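Local coordinates for L-threonine dehydrogenase (PDB 2YY7), which probably catalyses the NAD-dependent oxidation of L-threonine, binding the dinucleotide in a Rossmann-type domain of the epimerase-like short-chain dehydrogenase/reductase superfamily, at residues N94-S97 against L98-V101; E151-C154 against E155-N159; A222-N225 against I226-P230; S286-R289 against E290-W294. All blocks are in the same frame, centred on the assembly; numbering follows the deposited sequence.

Contact 1: residues N94-S97 against L98-V101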
loop_
_atom_site.group_PDB
_atom_site.type_symbol
_atom_site.label_atom_id
_atom_site.label_comp_id
_atom_site.label_asym_id
_atom_site.label_seq_id
_atom_site.Cartn_x
_atom_site.Cartn_y
_atom_site.Cartn_z
ATOM N N ASN A 94 -3.353 12.798 -1.955
ATOM C CA ASN A 94 -2.054 12.143 -1.973
ATOM C C ASN A 94 -1.890 11.108 -3.084
ATOM O O ASN A 94 -0.829 11.032 -3.704
ATOM C CB ASN A 94 -1.775 11.505 -0.606
ATOM C CG ASN A 94 -1.640 12.539 0.507
ATOM O OD1 ASN A 94 -1.968 13.715 0.329
ATOM N ND2 ASN A 94 -1.164 12.100 1.659
ATOM N N MET A 95 -2.932 10.321 -3.348
ATOM C CA MET A 95 -2.847 9.300 -4.390
ATOM C C MET A 95 -3.102 9.802 -5.805
ATOM O O MET A 95 -2.311 9.539 -6.716
ATOM C CB MET A 95 -3.825 8.146 -4.108
ATOM C CG MET A 95 -3.506 7.314 -2.868
ATOM S SD MET A 95 -1.782 6.760 -2.795
ATOM C CE MET A 95 -1.665 5.674 -4.236
ATOM N N ASN A 96 -4.205 10.518 -5.996
ATOM C CA ASN A 96 -4.564 10.988 -7.327
ATOM C C ASN A 96 -3.637 12.037 -7.916
ATOM O O ASN A 96 -3.460 12.082 -9.129
ATOM C CB ASN A 96 -6.023 11.463 -7.351
ATOM C CG ASN A 96 -7.004 10.302 -7.205
ATOM O OD1 ASN A 96 -6.852 9.270 -7.858
ATOM N ND2 ASN A 96 -8.008 10.466 -6.351
ATOM N N SER A 97 -3.032 12.870 -7.074
ATOM C CA SER A 97 -2.101 13.868 -7.585
ATOM C C SER A 97 -0.886 13.119 -8.137
ATOM O O SER A 97 -0.313 13.503 -9.156
ATOM C CB SER A 97 -1.675 14.828 -6.471
ATOM O OG SER A 97 -0.976 14.150 -5.436
ATOM N N LEU A 98 -0.497 12.040 -7.460
ATOM C CA LEU A 98 0.645 11.241 -7.903
ATOM C C LEU A 98 0.320 10.518 -9.202
ATOM O O LEU A 98 1.162 10.440 -10.100
ATOM C CB LEU A 98 1.043 10.218 -6.832
ATOM C CG LEU A 98 2.181 9.255 -7.191
ATOM C CD1 LEU A 98 3.461 10.026 -7.515
ATOM C CD2 LEU A 98 2.414 8.301 -6.023
ATOM N N PHE A 99 -0.895 9.982 -9.305
ATOM C CA PHE A 99 -1.294 9.286 -10.528
ATOM C C PHE A 99 -1.259 10.234 -11.728
ATOM O O PHE A 99 -0.829 9.847 -12.819
ATOM C CB PHE A 99 -2.696 8.676 -10.390
ATOM C CG PHE A 99 -2.738 7.411 -9.570
ATOM C CD1 PHE A 99 -1.903 6.337 -9.875
ATOM C CD2 PHE A 99 -3.619 7.288 -8.497
ATOM C CE1 PHE A 99 -1.943 5.158 -9.124
ATOM C CE2 PHE A 99 -3.669 6.116 -7.740
ATOM C CZ PHE A 99 -2.827 5.049 -8.055
ATOM N N HIS A 100 -1.714 11.469 -11.532
ATOM C CA HIS A 100 -1.700 12.454 -12.620
ATOM C C HIS A 100 -0.287 12.722 -13.115
ATOM O O HIS A 100 -0.033 12.709 -14.318
ATOM C CB HIS A 100 -2.313 13.778 -12.173
ATOM C CG HIS A 100 -3.756 13.674 -11.792
ATOM N ND1 HIS A 100 -4.579 12.678 -12.271
ATOM C CD2 HIS A 100 -4.530 14.461 -11.009
ATOM C CE1 HIS A 100 -5.799 12.857 -11.798
ATOM N NE2 HIS A 100 -5.796 13.933 -11.031
ATOM N N VAL A 101 0.630 12.975 -12.189
ATOM C CA VAL A 101 2.018 13.248 -12.559
ATOM C C VAL A 101 2.684 12.016 -13.175
ATOM O O VAL A 101 3.443 12.134 -14.134
ATOM C CB VAL A 101 2.844 13.728 -11.338
ATOM C CG1 VAL A 101 4.314 13.894 -11.723
ATOM C CG2 VAL A 101 2.290 15.053 -10.835
#

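Contact 2: residues E151-C154 against E155-N159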
loop_
_atom_site.group_PDB
_atom_site.type_symbol
_atom_site.label_atom_id
_atom_site.label_comp_id
_atom_site.label_asym_id
_atom_site.label_seq_id
_atom_site.Cartn_x
_atom_site.Cartn_y
_atom_site.Cartn_z
ATOM N N GLU A 151 4.782 4.666 -3.171
ATOM C CA GLU A 151 6.063 4.030 -3.484
ATOM C C GLU A 151 5.866 2.842 -4.419
ATOM O O GLU A 151 6.590 2.694 -5.404
ATOM C CB GLU A 151 6.758 3.536 -2.207
ATOM C CG GLU A 151 7.237 4.634 -1.275
ATOM C CD GLU A 151 8.125 4.104 -0.159
ATOM O OE1 GLU A 151 8.458 4.881 0.760
ATOM O OE2 GLU A 151 8.492 2.908 -0.201
ATOM N N ARG A 152 4.896 1.990 -4.095
ATOM C CA ARG A 152 4.611 0.814 -4.915
ATOM C C ARG A 152 4.287 1.222 -6.353
ATOM O O ARG A 152 4.763 0.598 -7.307
ATOM C CB ARG A 152 3.436 0.023 -4.329
ATOM C CG ARG A 152 3.658 -0.566 -2.926
ATOM C CD ARG A 152 4.674 -1.714 -2.917
ATOM N NE ARG A 152 6.048 -1.230 -2.810
ATOM C CZ ARG A 152 7.016 -1.505 -3.677
ATOM N NH1 ARG A 152 6.765 -2.268 -4.731
ATOM N NH2 ARG A 152 8.236 -1.014 -3.487
ATOM N N TRP A 153 3.475 2.265 -6.513
ATOM C CA TRP A 153 3.106 2.726 -7.845
ATOM C C TRP A 153 4.266 3.390 -8.588
ATOM O O TRP A 153 4.384 3.244 -9.804
ATOM C CB TRP A 153 1.895 3.665 -7.774
ATOM C CG TRP A 153 0.591 2.919 -7.686
ATOM C CD1 TRP A 153 -0.270 2.876 -6.619
ATOM C CD2 TRP A 153 0.004 2.099 -8.706
ATOM N NE1 TRP A 153 -1.358 2.080 -6.918
ATOM C CE2 TRP A 153 -1.214 1.591 -8.190
ATOM C CE3 TRP A 153 0.389 1.744 -10.008
ATOM C CZ2 TRP A 153 -2.051 0.746 -8.933
ATOM C CZ3 TRP A 153 -0.444 0.902 -10.748
ATOM C CH2 TRP A 153 -1.651 0.414 -10.205
ATOM N N CYS A 154 5.125 4.113 -7.872
ATOM C CA CYS A 154 6.277 4.741 -8.522
ATOM C C CYS A 154 7.157 3.651 -9.124
ATOM O O CYS A 154 7.617 3.761 -10.264
ATOM C CB CYS A 154 7.104 5.551 -7.521
ATOM S SG CYS A 154 6.362 7.119 -7.055
ATOM N N GLU A 155 7.388 2.599 -8.347
ATOM C CA GLU A 155 8.209 1.485 -8.798
ATOM C C GLU A 155 7.543 0.786 -9.981
ATOM O O GLU A 155 8.209 0.386 -10.941
ATOM C CB GLU A 155 8.410 0.493 -7.654
ATOM C CG GLU A 155 9.452 -0.568 -7.930
ATOM C CD GLU A 155 9.633 -1.503 -6.755
ATOM O OE1 GLU A 155 8.709 -2.296 -6.476
ATOM O OE2 GLU A 155 10.694 -1.440 -6.105
ATOM N N TYR A 156 6.223 0.638 -9.905
ATOM C CA TYR A 156 5.478 -0.005 -10.981
ATOM C C TYR A 156 5.654 0.799 -12.268
ATOM O O TYR A 156 6.029 0.248 -13.302
ATOM C CB TYR A 156 3.987 -0.082 -10.644
ATOM C CG TYR A 156 3.199 -0.917 -11.633
ATOM C CD1 TYR A 156 3.112 -2.302 -11.489
ATOM C CD2 TYR A 156 2.574 -0.327 -12.735
ATOM C CE1 TYR A 156 2.422 -3.083 -12.414
ATOM C CE2 TYR A 156 1.881 -1.106 -13.672
ATOM C CZ TYR A 156 1.810 -2.482 -13.499
ATOM O OH TYR A 156 1.125 -3.261 -14.404
ATOM N N TYR A 157 5.374 2.098 -12.206
ATOM C CA TYR A 157 5.505 2.955 -13.383
ATOM C C TYR A 157 6.914 2.942 -13.968
ATOM O O TYR A 157 7.089 3.045 -15.184
ATOM C CB TYR A 157 5.086 4.391 -13.051
ATOM C CG TYR A 157 3.608 4.652 -13.255
ATOM C CD1 TYR A 157 3.156 5.398 -14.342
ATOM C CD2 TYR A 157 2.663 4.144 -12.369
ATOM C CE1 TYR A 157 1.802 5.634 -14.543
ATOM C CE2 TYR A 157 1.301 4.373 -12.557
ATOM C CZ TYR A 157 0.877 5.121 -13.647
ATOM O OH TYR A 157 -0.468 5.362 -13.835
ATOM N N HIS A 158 7.920 2.833 -13.109
ATOM C CA HIS A 158 9.293 2.782 -13.590
ATOM C C HIS A 158 9.540 1.465 -14.319
ATOM O O HIS A 158 9.985 1.451 -15.473
ATOM C CB HIS A 158 10.294 2.869 -12.442
ATOM C CG HIS A 158 11.703 2.607 -12.871
ATOM N ND1 HIS A 158 12.456 3.539 -13.552
ATOM C CD2 HIS A 158 12.466 1.491 -12.791
ATOM C CE1 HIS A 158 13.623 3.008 -13.874
ATOM N NE2 HIS A 158 13.655 1.767 -13.425
ATOM N N ASN A 159 9.245 0.362 -13.632
ATOM C CA ASN A 159 9.454 -0.980 -14.167
ATOM C C ASN A 159 8.607 -1.359 -15.371
ATOM O O ASN A 159 9.070 -2.074 -16.257
ATOM C CB ASN A 159 9.232 -2.030 -13.074
ATOM C CG ASN A 159 10.305 -1.998 -12.007
ATOM O OD1 ASN A 159 11.457 -1.677 -12.287
ATOM N ND2 ASN A 159 9.936 -2.351 -10.776
#

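Contact 3: residues A222-N225 against I226-P230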
loop_
_atom_site.group_PDB
_atom_site.type_symbol
_atom_site.label_atom_id
_atom_site.label_comp_id
_atom_site.label_asym_id
_atom_site.label_seq_id
_atom_site.Cartn_x
_atom_site.Cartn_y
_atom_site.Cartn_z
ATOM N N ALA A 222 19.464 16.908 -0.693
ATOM C CA ALA A 222 19.149 15.525 -1.025
ATOM C C ALA A 222 18.230 15.475 -2.235
ATOM O O ALA A 222 18.478 14.732 -3.186
ATOM C CB ALA A 222 18.480 14.840 0.168
ATOM N N THR A 223 17.169 16.271 -2.185
ATOM C CA THR A 223 16.189 16.331 -3.264
ATOM C C THR A 223 16.826 16.695 -4.598
ATOM O O THR A 223 16.605 16.026 -5.605
ATOM C CB THR A 223 15.086 17.362 -2.946
ATOM O OG1 THR A 223 14.455 17.015 -1.706
ATOM C CG2 THR A 223 14.038 17.390 -4.054
ATOM N N ILE A 224 17.619 17.758 -4.601
ATOM C CA ILE A 224 18.279 18.208 -5.818
ATOM C C ILE A 224 19.329 17.224 -6.321
ATOM O O ILE A 224 19.420 16.966 -7.519
ATOM C CB ILE A 224 18.942 19.586 -5.597
ATOM C CG1 ILE A 224 17.861 20.622 -5.271
ATOM C CG2 ILE A 224 19.753 19.993 -6.822
ATOM C CD1 ILE A 224 18.405 21.991 -4.947
ATOM N N ASN A 225 20.126 16.677 -5.410
ATOM C CA ASN A 225 21.172 15.745 -5.802
ATOM C C ASN A 225 20.671 14.433 -6.399
ATOM O O ASN A 225 21.236 13.954 -7.380
ATOM C CB ASN A 225 22.109 15.469 -4.626
ATOM C CG ASN A 225 22.982 16.670 -4.290
ATOM O OD1 ASN A 225 23.174 17.554 -5.123
ATOM N ND2 ASN A 225 23.521 16.698 -3.078
ATOM N N ILE A 226 19.619 13.848 -5.830
ATOM C CA ILE A 226 19.108 12.597 -6.383
ATOM C C ILE A 226 18.512 12.850 -7.768
ATOM O O ILE A 226 18.567 11.991 -8.649
ATOM C CB ILE A 226 18.035 11.942 -5.465
ATOM C CG1 ILE A 226 17.689 10.547 -6.005
ATOM C CG2 ILE A 226 16.787 12.807 -5.402
ATOM C CD1 ILE A 226 16.795 9.717 -5.094
ATOM N N MET A 227 17.954 14.042 -7.962
ATOM C CA MET A 227 17.358 14.401 -9.247
ATOM C C MET A 227 18.388 14.723 -10.332
ATOM O O MET A 227 18.162 14.430 -11.506
ATOM C CB MET A 227 16.403 15.584 -9.069
ATOM C CG MET A 227 15.052 15.195 -8.480
ATOM S SD MET A 227 14.061 14.175 -9.618
ATOM C CE MET A 227 13.175 15.428 -10.492
ATOM N N LYS A 228 19.514 15.325 -9.952
ATOM C CA LYS A 228 20.539 15.660 -10.946
ATOM C C LYS A 228 21.479 14.491 -11.238
ATOM O O LYS A 228 22.232 14.521 -12.209
ATOM C CB LYS A 228 21.370 16.863 -10.492
ATOM C CG LYS A 228 22.262 16.582 -9.298
ATOM C CD LYS A 228 23.357 17.636 -9.150
ATOM C CE LYS A 228 22.787 19.033 -8.966
ATOM N NZ LYS A 228 23.871 20.036 -8.741
ATOM N N ALA A 229 21.437 13.461 -10.401
ATOM C CA ALA A 229 22.302 12.303 -10.591
ATOM C C ALA A 229 21.975 11.533 -11.866
ATOM O O ALA A 229 20.831 11.529 -12.329
ATOM C CB ALA A 229 22.199 11.374 -9.390
ATOM N N PRO A 230 22.985 10.888 -12.469
ATOM C CA PRO A 230 22.740 10.119 -13.691
ATOM C C PRO A 230 21.742 8.994 -13.396
ATOM O O PRO A 230 21.758 8.405 -12.313
ATOM C CB PRO A 230 24.134 9.609 -14.072
ATOM C CG PRO A 230 24.882 9.602 -12.773
ATOM C CD PRO A 230 24.417 10.880 -12.121
#

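Contact 4: residues S286-R289 against E290-W294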
loop_
_atom_site.group_PDB
_atom_site.type_symbol
_atom_site.label_atom_id
_atom_site.label_comp_id
_atom_site.label_asym_id
_atom_site.label_seq_id
_atom_site.Cartn_x
_atom_site.Cartn_y
_atom_site.Cartn_z
ATOM N N SER A 286 22.117 3.760 4.094
ATOM C CA SER A 286 23.317 3.349 3.360
ATOM C C SER A 286 23.168 3.253 1.838
ATOM O O SER A 286 24.096 3.604 1.104
ATOM C CB SER A 286 23.830 2.010 3.898
ATOM O OG SER A 286 24.313 2.155 5.224
ATOM N N GLN A 287 22.021 2.776 1.355
ATOM C CA GLN A 287 21.828 2.665 -0.091
ATOM C C GLN A 287 21.874 4.035 -0.768
ATOM O O GLN A 287 22.401 4.176 -1.873
ATOM C CB GLN A 287 20.500 1.973 -0.424
ATOM C CG GLN A 287 20.511 0.449 -0.304
ATOM C CD GLN A 287 20.335 -0.048 1.125
ATOM O OE1 GLN A 287 20.216 -1.253 1.363
ATOM N NE2 GLN A 287 20.315 0.875 2.079
ATOM N N ALA A 288 21.320 5.047 -0.108
ATOM C CA ALA A 288 21.324 6.395 -0.669
ATOM C C ALA A 288 22.751 6.931 -0.760
ATOM O O ALA A 288 23.152 7.506 -1.776
ATOM C CB ALA A 288 20.472 7.323 0.189
ATOM N N ARG A 289 23.516 6.743 0.308
ATOM C CA ARG A 289 24.896 7.217 0.339
ATOM C C ARG A 289 25.758 6.465 -0.673
ATOM O O ARG A 289 26.631 7.051 -1.312
ATOM C CB ARG A 289 25.467 7.067 1.757
ATOM C CG ARG A 289 24.617 7.774 2.814
ATOM C CD ARG A 289 25.228 7.752 4.216
ATOM N NE ARG A 289 24.317 8.380 5.172
ATOM C CZ ARG A 289 24.514 9.553 5.770
ATOM N NH1 ARG A 289 25.612 10.263 5.539
ATOM N NH2 ARG A 289 23.583 10.037 6.579
ATOM N N GLU A 290 25.494 5.173 -0.832
ATOM C CA GLU A 290 26.252 4.342 -1.763
ATOM C C GLU A 290 25.867 4.566 -3.228
ATOM O O GLU A 290 26.740 4.697 -4.089
ATOM C CB GLU A 290 26.071 2.862 -1.394
ATOM C CG GLU A 290 26.576 1.870 -2.431
ATOM C CD GLU A 290 26.330 0.423 -2.023
ATOM O OE1 GLU A 290 26.598 -0.485 -2.839
ATOM O OE2 GLU A 290 25.867 0.192 -0.884
ATOM N N ASP A 291 24.568 4.621 -3.510
ATOM C CA ASP A 291 24.093 4.804 -4.884
ATOM C C ASP A 291 24.318 6.179 -5.501
ATOM O O ASP A 291 24.786 6.277 -6.638
ATOM C CB ASP A 291 22.604 4.463 -4.986
ATOM C CG ASP A 291 22.317 3.001 -4.693
ATOM O OD1 ASP A 291 23.276 2.201 -4.623
ATOM O OD2 ASP A 291 21.125 2.654 -4.543
ATOM N N TRP A 292 23.972 7.242 -4.781
ATOM C CA TRP A 292 24.164 8.577 -5.332
ATOM C C TRP A 292 24.932 9.550 -4.443
ATOM O O TRP A 292 24.784 10.766 -4.566
ATOM C CB TRP A 292 22.817 9.190 -5.757
ATOM C CG TRP A 292 21.692 9.019 -4.782
ATOM C CD1 TRP A 292 20.881 7.925 -4.646
ATOM C CD2 TRP A 292 21.217 9.990 -3.841
ATOM N NE1 TRP A 292 19.926 8.159 -3.682
ATOM C CE2 TRP A 292 20.110 9.418 -3.172
ATOM C CE3 TRP A 292 21.618 11.288 -3.500
ATOM C CZ2 TRP A 292 19.397 10.103 -2.180
ATOM C CZ3 TRP A 292 20.909 11.971 -2.514
ATOM C CH2 TRP A 292 19.810 11.375 -1.868
ATOM N N ASP A 293 25.760 9.005 -3.558
ATOM C CA ASP A 293 26.599 9.809 -2.674
ATOM C C ASP A 293 25.903 10.750 -1.704
ATOM O O ASP A 293 26.378 11.861 -1.472
ATOM C CB ASP A 293 27.594 10.621 -3.504
ATOM C CG ASP A 293 28.641 9.755 -4.166
ATOM O OD1 ASP A 293 29.349 9.029 -3.436
ATOM O OD2 ASP A 293 28.755 9.802 -5.412
ATOM N N TRP A 294 24.785 10.320 -1.131
ATOM C CA TRP A 294 24.096 11.165 -0.169
ATOM C C TRP A 294 24.973 11.359 1.065
ATOM O O TRP A 294 25.615 10.420 1.528
ATOM C CB TRP A 294 22.772 10.533 0.267
ATOM C CG TRP A 294 22.210 11.156 1.525
ATOM C CD1 TRP A 294 21.862 10.508 2.675
ATOM C CD2 TRP A 294 21.946 12.547 1.754
ATOM N NE1 TRP A 294 21.398 11.405 3.605
ATOM C CE2 TRP A 294 21.438 12.665 3.070
ATOM C CE3 TRP A 294 22.090 13.707 0.979
ATOM C CZ2 TRP A 294 21.073 13.896 3.628
ATOM C CZ3 TRP A 294 21.726 14.933 1.536
ATOM C CH2 TRP A 294 21.224 15.015 2.850
#

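Contact 1: residues N94-S97 against L98-V101
The carbonyl oxygen of N96 is met twice by H100, one helical turn on. The backbone bond H100 N to N96 O is 3.0 Å long with an N-H...O angle of 159°, while the same oxygen lies over one imidazole face, 3.1 Å above the ring plane and near its centre. The first torsion explains this: with CG anti to the carbonyl carbon (chi1 -63°), the ring folds back over the preceding turn. H100 NE2 is hydrogen-bonded to L55 O, which helps to fix the rotation of the ring. The flanking helical bonds are F99 N to M95 O, also 3.0 Å, and V101 N to S97 O at 3.2 Å. On the F99 side two side chains meet the phenyl ring. N96 OD1 lies at its edge, 3.8 Å from F99 CD2, while N96 ND2 is bonded to D92; the bent M95 chain crosses to bring its CE methyl 4.0 Å from F99 CZ. S97 OG turns back to the carbonyl of L93, satisfying a buried hydroxyl within the helix. Helix 87-106 is thus wedged in the fold: M95 and L98 pack on helix 142-161, S97 and V101 on strand 71-74, V101 also reaches I113 of strand 112-118, and F99 meets W91 of the second subunit edge-to-face.

Contact 2: residues E151-C154 against E155-N159
Residues 151-159 form an unbroken piece of helix 142-161, with four i to i+4 bonds joining its halves. The straightest is Y157 N to W153 O, 2.8 Å at 176°. On one flank R152, its chain bent at chi2 and chi3, curls round to lie beside the extended E155 chain as a salt bridge, R152 NH1 to E155 OE1 2.6 Å. The oxygen lies in the guanidinium plane but is met from above the carboxylate plane, the two planes turned 70° apart; NH2 adds a weak second bond to the same OE1. R152 NH1 also bonds P139 O of the second subunit. A methionine in place of R152 would probably leave the E155 carboxylate without its mate and P139 O of the neighbour without this donor. On another flank the W153 six-membered ring presents its edge to the face of Y156, centroids 5.4 Å apart and planes at 72°. W153 CE3 also touches Y157 CE2 at 3.8 Å. Y156 OH bonds E84 of the second subunit, and W153 meets W91 there edge-to-face. Such aromatic and charged flanks facing a partner subunit are consistent with the helical dimer interface of epimerase-like dehydrogenases; the same helix carries NAD-binding K147.

Contact 3: residues A222-N225 against I226-P230
Helix 216-228, flanking the Rossmann-type sheet, comes to its C-terminal end here, and the bonds from A222-N225 to the residues after them record how it runs out. I226 N to A222 O is 3.0 Å and K228 N to I224 O 2.9 Å, but M227 N to T223 O is weak at 3.4 Å, and A229 N to N225 O is weak through its angle of 129°. A229 then leaves helical geometry (psi 150°). The CG2 branch of I226 sits between its own backbone N and carbonyl carbon, pressing 3.2 Å from T223 O. K228 shares this kind of first torsion (chi1 69°), which lays its CG 3.4 Å from I224 O; farther out its CE crosses the I224 CG2 methyl at 3.8 Å. The carbonyls at and just past the helix end find cationic donors: R166 NH1 bonds both I226 O and A229 O, and K112 NZ bonds M227 O, charges that would probably offset the negative end of the helix dipole. T223 OG1 is bonded to Y170 OH and A219 O. Around the helix, I224 packs on helix 13-26, I226 and T223 on I168 of strand 164-174, and T223 and M227 on Y73 of strand 71-74.

Contact 4: residues S286-R289 against E290-W294
A288 and the two tryptophans W292 and W294 make the compact side of this short helix, while S286 and E290 make its open one. A288 O accepts two backbone donors, W292 N at 3.1 Å and, more weakly, W294 N at 3.3 Å along a nearly straight 168° approach. The same oxygen lies over one face of the W292 indole, toward its rim, and W294 CB rests over that face too. The A288 methyl touches both tryptophans, 3.8 Å from W292 CZ2 and 3.9 Å from W294 CB. W292 holds its ring against this turn because CG stands between its backbone N and carbonyl carbon (chi1 44°). Replacing W292 by alanine would remove the plate beneath A288 O and is likely to open a gap beside A288 CB and I226, depriving Y240 of its edge-to-face partner. The R289 chain, extended to NE, crosses W294 obliquely, its CG 3.9 Å from W294 CD1, which lies over one guanidinium face toward the rim; R289 NE forms a salt bridge with D285, and W294 NE1 bonds A243 O. On the solvent side contacts are sparse. E290 N still bonds S286 O at 2.9 Å; of the extended E290 side chain, CB is the part that nears S286 O. D291 is intermediate, its carboxylate beside Q287 O and its OD2 bonded to Y240 OH. D293, with positive phi (61°) and a CA-H...O contact to R289 O (CA to O 3.1 Å), turns the chain so that W294 N can return to A288 O: a helix C-terminal turn in which a residue of left-handed backbone conformation reverses the chain.

Along the chain the contacts come in numerical order, contacts 1 and 2 within a helix, 3 and 4 running past a helix end. They form two touching pairs. Contacts 1 and 2 (helices 87-106 and 142-161) have centres about 12 Å apart; F99 CZ lies 3.5 Å from W153 NE1, and both helices present aromatic residues to the second subunit. Contacts 3 and 4, centres about 11 Å apart, meet at A222 CB, 3.5 Å from W294 CZ3, joining helices 216-228 and 286-292; the other subunit touches neither. Between pairs the centres are about 18 to 27 Å apart. The first pair links a subunit to its neighbour, while the second ties a late helix to the NAD-binding domain.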